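Local coordinates for 3-dehydroshikimate dehydratase (Pseudomonas putida, PDB 5HMQ), which converts 3-dehydroshikimate to protocatechuate with the loss of water, using a divalent metal ion, in the breakdown of quinate and shikimate, at residues 58-63 with 189-194; 443-448 with 523-528; 586-591 with 599-604. All coordinates share one frame; numbering follows the deposited sequence.

In the fold
The chain first builds a TIM barrel. Contact 1 closes its loop there: 125 residues, with the barrel strands 97-101, 132-136 and 162-167 among them, run from 58-63 to 189-194, which face each other across the barrel interior. The chain later forms the dioxygenase-like part. Contact 2 pairs strand 440-450 with strand 520-528 over a 74-residue loop. Contact 3 then closes a beta hairpin of strands 585-590 and 599-606. The three loops follow in series; none nests or crosses. Contacts 2 and 3 share one sheet, where 520-528 and 599-606 are neighbours, and one magnesium ion. Their centres lie about 8 Å apart, whereas the centre of contact 1 is about 45 Å from that of contact 2.

Contact 1: 58-63 with 189-194; sequences AITLFQ and IFFVQM. With MG (magnesium ion), chain K.
Leu-61 lays its CD2 methyl over one face of the Phe-191 ring. Leu-61 CD2 is 4.0 Å from the centroid of the Phe-191 ring, which makes a CH-pi contact. Thr-60 meets the same ring differently. Its hydroxyl comes to the rim, with OG1 3.6 Å from Phe-191 CE1, and the two side chains cross at about a right angle. Leu-61 has CG trans to its backbone N (chi1 173°), which sends CG toward the other strand, and the turn at chi2 lays CD2 over the ring. Farther along, the amides of Gln-63 and Gln-193 approach from opposite directions, their planes 46° apart. Gln-63 NE2 and Gln-193 NE2 are 3.6 Å apart and do not bond to each other. Both donate instead to Glu-32 on strand 30-34, a second-shell residue, and Gln-63 NE2 also bonds the metal ligand Glu-241.

The two strands are not neighbours. They belong to the eight-stranded parallel barrel of the xylose isomerase-like TIM fold, third and seventh in order, and run at 88° with axes 9.0 Å apart. Their side chains therefore meet in the barrel interior, and the contact is buried.

The extended chain of Gln-193 brings OE1 to the magnesium ion at 2.0 Å. Glu-136, Asp-167 and Glu-241 complete the protein ligands of this catalytic metal site, and two waters bind as well. One of these waters accepts a weak bond from Gln-193 NE2 at 3.2 Å. The hydrogen bond from Gln-193 NE2 to Glu-32 helps fix the rotation of the amide, with its oxygen turned to the metal.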
# COMPACT_ATOMS: atom_id res chain seq x y z
N ALA C 58 19.88 -11.06 -18.05
CA ALA C 58 21.03 -11.75 -17.50
C ALA C 58 21.02 -11.70 -15.98
O ALA C 58 20.43 -10.80 -15.37
CB ALA C 58 22.33 -11.14 -18.03
N ILE C 59 21.65 -12.70 -15.36
CA ILE C 59 21.87 -12.69 -13.92
C ILE C 59 23.24 -12.05 -13.70
O ILE C 59 24.28 -12.69 -13.90
CB ILE C 59 21.78 -14.09 -13.32
CG1 ILE C 59 20.39 -14.67 -13.54
CG2 ILE C 59 22.10 -14.05 -11.83
CD1 ILE C 59 20.20 -16.07 -12.98
N THR C 60 23.24 -10.78 -13.30
CA THR C 60 24.47 -10.00 -13.23
C THR C 60 25.18 -10.11 -11.88
O THR C 60 26.34 -9.67 -11.79
CB THR C 60 24.17 -8.52 -13.51
OG1 THR C 60 23.27 -8.02 -12.52
CG2 THR C 60 23.52 -8.36 -14.88
N LEU C 61 24.54 -10.68 -10.86
CA LEU C 61 25.16 -10.76 -9.54
C LEU C 61 24.38 -11.73 -8.67
O LEU C 61 23.15 -11.80 -8.76
CB LEU C 61 25.21 -9.38 -8.87
CG LEU C 61 25.69 -9.33 -7.42
CD1 LEU C 61 27.16 -9.68 -7.31
CD2 LEU C 61 25.41 -7.97 -6.81
N PHE C 62 25.10 -12.47 -7.84
CA PHE C 62 24.52 -13.28 -6.77
C PHE C 62 24.95 -12.68 -5.44
O PHE C 62 26.13 -12.35 -5.26
CB PHE C 62 24.97 -14.74 -6.88
CG PHE C 62 24.51 -15.59 -5.73
CD1 PHE C 62 23.21 -16.06 -5.68
CD2 PHE C 62 25.38 -15.93 -4.71
CE1 PHE C 62 22.78 -16.85 -4.62
CE2 PHE C 62 24.96 -16.71 -3.65
CZ PHE C 62 23.66 -17.17 -3.61
N GLN C 63 24.00 -12.54 -4.52
CA GLN C 63 24.28 -11.86 -3.25
C GLN C 63 23.25 -12.24 -2.19
O GLN C 63 22.14 -12.65 -2.52
CB GLN C 63 24.29 -10.34 -3.46
CG GLN C 63 22.96 -9.75 -3.91
CD GLN C 63 22.44 -8.68 -2.96
OE1 GLN C 63 22.56 -8.80 -1.74
NE2 GLN C 63 21.88 -7.61 -3.52
N ILE C 189 36.40 -1.78 -10.41
CA ILE C 189 35.04 -1.64 -9.92
C ILE C 189 34.19 -2.69 -10.64
O ILE C 189 34.09 -2.68 -11.87
CB ILE C 189 34.49 -0.23 -10.17
CG1 ILE C 189 35.36 0.81 -9.45
CG2 ILE C 189 33.05 -0.12 -9.72
CD1 ILE C 189 35.04 2.24 -9.84
N PHE C 190 33.60 -3.61 -9.88
CA PHE C 190 32.85 -4.71 -10.47
C PHE C 190 31.35 -4.48 -10.53
O PHE C 190 30.68 -5.10 -11.37
CB PHE C 190 33.11 -6.01 -9.70
CG PHE C 190 34.45 -6.63 -9.98
CD1 PHE C 190 35.35 -6.02 -10.85
CD2 PHE C 190 34.80 -7.84 -9.40
CE1 PHE C 190 36.58 -6.60 -11.11
CE2 PHE C 190 36.03 -8.43 -9.67
CZ PHE C 190 36.92 -7.81 -10.52
N PHE C 191 30.79 -3.61 -9.69
CA PHE C 191 29.34 -3.49 -9.61
C PHE C 191 28.99 -2.21 -8.88
O PHE C 191 29.70 -1.79 -7.96
CB PHE C 191 28.73 -4.70 -8.90
CG PHE C 191 27.35 -5.05 -9.36
CD1 PHE C 191 27.16 -5.83 -10.49
CD2 PHE C 191 26.24 -4.58 -8.69
CE1 PHE C 191 25.89 -6.16 -10.92
CE2 PHE C 191 24.97 -4.90 -9.11
CZ PHE C 191 24.79 -5.69 -10.23
N VAL C 192 27.87 -1.61 -9.27
CA VAL C 192 27.39 -0.37 -8.67
C VAL C 192 25.92 -0.55 -8.32
O VAL C 192 25.10 -0.87 -9.20
CB VAL C 192 27.57 0.84 -9.61
CG1 VAL C 192 26.91 2.08 -9.02
CG2 VAL C 192 29.05 1.10 -9.87
N GLN C 193 25.58 -0.35 -7.05
CA GLN C 193 24.21 -0.39 -6.57
C GLN C 193 23.77 1.02 -6.21
O GLN C 193 24.39 1.67 -5.36
CB GLN C 193 24.08 -1.30 -5.35
CG GLN C 193 24.42 -2.76 -5.59
CD GLN C 193 24.34 -3.57 -4.31
OE1 GLN C 193 24.65 -3.07 -3.23
NE2 GLN C 193 23.90 -4.82 -4.43
N MSE C 194 22.71 1.49 -6.86
CA MSE C 194 22.14 2.79 -6.51
C MSE C 194 20.99 2.60 -5.54
O MSE C 194 20.12 1.76 -5.76
CB MSE C 194 21.67 3.54 -7.76
CG MSE C 194 22.74 3.73 -8.82
SE MSE C 194 24.34 4.66 -8.19
CE MSE C 194 23.55 6.36 -7.66
MG MG K . 24.40 -3.04 -1.21
O HOH W 1 24.45 -5.07 -1.30
O HOH W 2 23.99 -3.24 0.72

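Contact 2: 443-448 with 523-528; sequences IDHMAL and HIAFDC. With MG (magnesium ion), chain L.
His-445 and His-523 both hold CG between the backbone N and the carbonyl carbon, with chi1 at 61° and 72°. These torsions swing the two imidazoles together on one face of the sheet, and both present NE2 to one magnesium ion. The metal lies 2.2 Å from His-445 NE2 and 2.4 Å from His-523 NE2. The rings meet rim to rim with their planes at 87°. The two NE2 atoms approach because they share the metal, and they do not bond each other. The CB of Ala-525 sits over one face of the His-445 ring, 3.4 Å from its centroid.

The strands are antiparallel neighbours in the sheet of the second VOC module, of the glyoxalase/dioxygenase superfamily. Ala-447 pairs with His-523 as a hydrogen-bonded pair, and Met-446 with Ile-524 as a non-hydrogen-bonded one. Both histidines and both alanines point to the metal-bearing face. Ile-443, Met-446, Ile-524 and Phe-526 occupy the other face, where they pack against Leu-301 of strand 295-304 and Ile-341 of strand 341-346. There the CG1 of Ile-443 touches the Phe-526 ring at its edge, 3.8 Å from CE1.

Asp-444 holds His-445 from the second shell. Asp-444 OD2 accepts a hydrogen bond from His-445 ND1 at 2.6 Å, through its anti lone pair and in the imidazole plane. A salt bridge from Arg-605 reaches the same oxygen. The carboxylate thus helps set the ring rotation and would probably make NE2 a stronger donor to the metal. Glu-601 and three waters complete the magnesium shell.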
# COMPACT_ATOMS: atom_id res chain seq x y z
N ILE C 443 -3.42 30.78 -9.97
CA ILE C 443 -3.19 29.64 -9.08
C ILE C 443 -1.74 29.68 -8.62
O ILE C 443 -0.81 29.57 -9.43
CB ILE C 443 -3.53 28.32 -9.79
CG1 ILE C 443 -5.02 28.27 -10.11
CG2 ILE C 443 -3.10 27.14 -8.94
CD1 ILE C 443 -5.40 27.16 -11.07
N ASP C 444 -1.55 29.83 -7.31
CA ASP C 444 -0.20 29.90 -6.76
C ASP C 444 0.36 28.52 -6.48
O ASP C 444 1.52 28.24 -6.81
CB ASP C 444 -0.20 30.74 -5.49
CG ASP C 444 1.16 30.76 -4.81
OD1 ASP C 444 2.00 31.60 -5.18
OD2 ASP C 444 1.38 29.92 -3.91
N HIS C 445 -0.43 27.64 -5.86
CA HIS C 445 0.00 26.27 -5.63
C HIS C 445 -1.23 25.40 -5.44
O HIS C 445 -2.33 25.88 -5.16
CB HIS C 445 0.95 26.16 -4.42
CG HIS C 445 0.34 26.58 -3.12
ND1 HIS C 445 0.51 27.84 -2.59
CD2 HIS C 445 -0.43 25.91 -2.23
CE1 HIS C 445 -0.12 27.93 -1.44
NE2 HIS C 445 -0.71 26.77 -1.20
N MSE C 446 -1.02 24.10 -5.61
CA MSE C 446 -2.08 23.13 -5.44
C MSE C 446 -1.54 21.88 -4.77
O MSE C 446 -0.59 21.26 -5.26
CB MSE C 446 -2.72 22.79 -6.79
CG MSE C 446 -3.94 21.89 -6.68
SE MSE C 446 -4.91 21.73 -8.37
CE MSE C 446 -3.50 20.94 -9.46
N ALA C 447 -2.14 21.52 -3.64
CA ALA C 447 -1.67 20.41 -2.82
C ALA C 447 -2.44 19.14 -3.15
O ALA C 447 -3.65 19.18 -3.41
CB ALA C 447 -1.81 20.73 -1.33
N LEU C 448 -1.74 18.01 -3.15
CA LEU C 448 -2.35 16.71 -3.33
C LEU C 448 -2.25 15.91 -2.03
O LEU C 448 -1.24 15.98 -1.32
CB LEU C 448 -1.67 15.93 -4.46
CG LEU C 448 -1.54 16.60 -5.82
CD1 LEU C 448 -0.91 15.63 -6.83
CD2 LEU C 448 -2.88 17.17 -6.32
N HIS C 523 -5.93 20.99 -1.52
CA HIS C 523 -6.48 22.34 -1.59
C HIS C 523 -5.87 23.07 -2.78
O HIS C 523 -4.81 22.69 -3.29
CB HIS C 523 -6.24 23.13 -0.29
CG HIS C 523 -4.81 23.53 -0.08
ND1 HIS C 523 -3.91 22.74 0.60
CD2 HIS C 523 -4.14 24.65 -0.43
CE1 HIS C 523 -2.74 23.35 0.65
NE2 HIS C 523 -2.85 24.52 0.03
N ILE C 524 -6.56 24.12 -3.20
CA ILE C 524 -6.13 24.98 -4.31
C ILE C 524 -5.98 26.39 -3.76
O ILE C 524 -6.89 26.90 -3.09
CB ILE C 524 -7.12 24.93 -5.48
CG1 ILE C 524 -7.33 23.49 -5.94
CG2 ILE C 524 -6.63 25.80 -6.63
CD1 ILE C 524 -8.66 23.25 -6.62
N ALA C 525 -4.85 27.03 -4.06
CA ALA C 525 -4.51 28.32 -3.49
C ALA C 525 -4.45 29.37 -4.60
O ALA C 525 -3.72 29.20 -5.58
CB ALA C 525 -3.18 28.26 -2.74
N PHE C 526 -5.20 30.45 -4.42
CA PHE C 526 -5.18 31.59 -5.32
C PHE C 526 -4.54 32.78 -4.62
O PHE C 526 -4.70 32.96 -3.41
CB PHE C 526 -6.60 31.97 -5.77
CG PHE C 526 -7.43 30.79 -6.20
CD1 PHE C 526 -7.16 30.12 -7.38
CD2 PHE C 526 -8.50 30.37 -5.43
CE1 PHE C 526 -7.93 29.05 -7.78
CE2 PHE C 526 -9.28 29.29 -5.82
CZ PHE C 526 -8.99 28.63 -7.00
N ASP C 527 -3.81 33.60 -5.37
CA ASP C 527 -3.18 34.78 -4.81
C ASP C 527 -3.98 36.03 -5.19
O ASP C 527 -4.83 36.01 -6.09
CB ASP C 527 -1.72 34.91 -5.27
CG ASP C 527 -1.58 35.25 -6.75
OD1 ASP C 527 -2.56 35.10 -7.52
OD2 ASP C 527 -0.47 35.66 -7.16
N CYS C 528 -3.70 37.12 -4.48
CA CYS C 528 -4.38 38.38 -4.71
C CYS C 528 -3.46 39.51 -4.26
O CYS C 528 -2.42 39.28 -3.64
CB CYS C 528 -5.72 38.45 -3.97
SG CYS C 528 -5.56 38.46 -2.17
MG MG L . -1.34 26.17 0.81
O HOH W 3 1.43 33.32 -7.44
O HOH W 4 0.44 24.62 0.98
O HOH W 5 -0.21 27.73 1.59
O HOH W 6 -1.71 25.62 2.77

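Contact 3: 586-591 with 599-604; sequences LFHVYT and FFEIIQ. With MG (magnesium ion), chain L.
Tyr-590 and Glu-601 lie side by side and point the same way, with ring and carboxylate planes 36° apart. Tyr-590 CE1 is 3.3 Å from Glu-601 CD. His-588 crosses Glu-601 obliquely. His-588 ND1 donates to Glu-601 OE2 at 3.0 Å, arriving on the anti side and 24° out of the carboxylate plane. The Leu-586 CD2 methyl covers one face of the imidazole, and Asn-616 bonds its NE2. Glu-601 is fully extended, with CG trans to the backbone N (chi1 176°), a reach that puts OE1 2.3 Å from the magnesium ion. Tyr-590 also turns CD1 to the rim of the Phe-599 ring, 3.4 Å from its CE2. On the opposite face of this antiparallel hairpin, Val-589 packs beside Ile-602. At the turn end, Thr-591 OG1 accepts from Phe-600 N at 3.0 Å.

With His-445 and His-523 this makes the two-histidine, one-carboxylate site expected of HPPD-like folds, although this domain shows no such dioxygenase activity. The two carboxylate oxygens have separate tasks. OE1 binds the metal. OE2 is gripped by His-588 and by a metal-bound water, 2.8 Å from Glu-601 OE2. Tyr-590 OH hydrogen-bonds another metal-bound water. The hold on OE2 probably keeps OE1 turned to the metal.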
# COMPACT_ATOMS: atom_id res chain seq x y z
N LEU C 586 3.36 36.71 4.75
CA LEU C 586 2.28 35.98 4.13
C LEU C 586 0.97 36.28 4.85
O LEU C 586 0.92 36.22 6.09
CB LEU C 586 2.54 34.47 4.14
CG LEU C 586 1.44 33.60 3.51
CD1 LEU C 586 1.35 33.85 2.01
CD2 LEU C 586 1.67 32.12 3.81
N PHE C 587 -0.06 36.59 4.08
CA PHE C 587 -1.42 36.75 4.59
C PHE C 587 -2.30 35.79 3.81
O PHE C 587 -2.41 35.89 2.58
CB PHE C 587 -1.92 38.19 4.42
CG PHE C 587 -0.98 39.23 4.96
CD1 PHE C 587 -0.95 39.51 6.32
CD2 PHE C 587 -0.12 39.91 4.12
CE1 PHE C 587 -0.09 40.47 6.82
CE2 PHE C 587 0.74 40.87 4.61
CZ PHE C 587 0.76 41.15 5.97
N HIS C 588 -2.93 34.85 4.51
CA HIS C 588 -3.71 33.83 3.84
C HIS C 588 -4.89 33.41 4.71
O HIS C 588 -4.84 33.51 5.94
CB HIS C 588 -2.85 32.62 3.46
CG HIS C 588 -2.18 31.95 4.62
ND1 HIS C 588 -2.05 30.58 4.71
CD2 HIS C 588 -1.60 32.45 5.73
CE1 HIS C 588 -1.42 30.27 5.83
NE2 HIS C 588 -1.13 31.39 6.47
N VAL C 589 -5.95 32.96 4.04
CA VAL C 589 -7.15 32.45 4.69
C VAL C 589 -7.56 31.15 4.00
O VAL C 589 -7.20 30.89 2.85
CB VAL C 589 -8.32 33.45 4.67
CG1 VAL C 589 -7.97 34.70 5.47
CG2 VAL C 589 -8.68 33.81 3.23
N TYR C 590 -8.33 30.34 4.72
CA TYR C 590 -8.82 29.07 4.21
C TYR C 590 -10.34 29.02 4.26
O TYR C 590 -10.97 29.59 5.15
CB TYR C 590 -8.24 27.89 5.00
CG TYR C 590 -6.73 27.78 4.95
CD1 TYR C 590 -6.10 27.22 3.84
CD2 TYR C 590 -5.94 28.21 6.00
CE1 TYR C 590 -4.73 27.10 3.78
CE2 TYR C 590 -4.56 28.09 5.95
CZ TYR C 590 -3.96 27.54 4.84
OH TYR C 590 -2.60 27.42 4.77
N THR C 591 -10.92 28.31 3.30
CA THR C 591 -12.33 27.97 3.35
C THR C 591 -12.51 26.61 4.02
O THR C 591 -11.56 25.84 4.19
CB THR C 591 -12.94 27.93 1.95
OG1 THR C 591 -12.55 26.73 1.28
CG2 THR C 591 -12.47 29.12 1.13
N PHE C 599 -10.47 22.01 -0.10
CA PHE C 599 -10.84 23.36 0.30
C PHE C 599 -10.02 24.34 -0.53
O PHE C 599 -9.16 23.96 -1.32
CB PHE C 599 -10.62 23.59 1.80
CG PHE C 599 -9.21 23.33 2.27
CD1 PHE C 599 -8.80 22.06 2.63
CD2 PHE C 599 -8.31 24.38 2.39
CE1 PHE C 599 -7.51 21.82 3.07
CE2 PHE C 599 -7.02 24.15 2.83
CZ PHE C 599 -6.62 22.87 3.17
N PHE C 600 -10.32 25.63 -0.36
CA PHE C 600 -9.64 26.67 -1.11
C PHE C 600 -8.86 27.57 -0.17
O PHE C 600 -9.12 27.63 1.03
CB PHE C 600 -10.63 27.50 -1.93
CG PHE C 600 -11.31 26.72 -3.02
CD1 PHE C 600 -12.52 26.09 -2.78
CD2 PHE C 600 -10.75 26.62 -4.28
CE1 PHE C 600 -13.15 25.37 -3.77
CE2 PHE C 600 -11.37 25.90 -5.28
CZ PHE C 600 -12.58 25.27 -5.03
N GLU C 601 -7.88 28.27 -0.74
CA GLU C 601 -7.01 29.16 0.00
C GLU C 601 -6.78 30.42 -0.81
O GLU C 601 -6.59 30.36 -2.03
CB GLU C 601 -5.66 28.49 0.32
CG GLU C 601 -4.66 29.40 1.03
CD GLU C 601 -3.32 28.72 1.27
OE1 GLU C 601 -3.09 27.65 0.67
OE2 GLU C 601 -2.51 29.27 2.04
N ILE C 602 -6.82 31.57 -0.13
CA ILE C 602 -6.51 32.86 -0.73
C ILE C 602 -5.30 33.42 0.00
O ILE C 602 -5.30 33.49 1.24
CB ILE C 602 -7.70 33.84 -0.64
CG1 ILE C 602 -8.91 33.26 -1.36
CG2 ILE C 602 -7.31 35.21 -1.18
CD1 ILE C 602 -10.20 34.02 -1.10
N ILE C 603 -4.27 33.81 -0.75
CA ILE C 603 -3.01 34.25 -0.17
C ILE C 603 -2.62 35.61 -0.74
O ILE C 603 -3.04 36.00 -1.84
CB ILE C 603 -1.86 33.25 -0.41
CG1 ILE C 603 -1.42 33.27 -1.87
CG2 ILE C 603 -2.28 31.85 -0.01
CD1 ILE C 603 -0.07 32.64 -2.11
N GLN C 604 -1.82 36.34 0.03
CA GLN C 604 -1.12 37.53 -0.43
C GLN C 604 0.34 37.40 -0.03
O GLN C 604 0.65 37.28 1.15
CB GLN C 604 -1.72 38.81 0.16
CG GLN C 604 -1.06 40.08 -0.33
CD GLN C 604 -1.46 41.30 0.49
OE1 GLN C 604 -2.55 41.34 1.07
NE2 GLN C 604 -0.58 42.29 0.55
MG MG L . -1.34 26.17 0.81
O HOH W 6 -1.71 25.62 2.77
O HOH W 5 -0.21 27.73 1.59
O HOH W 4 0.44 24.62 0.98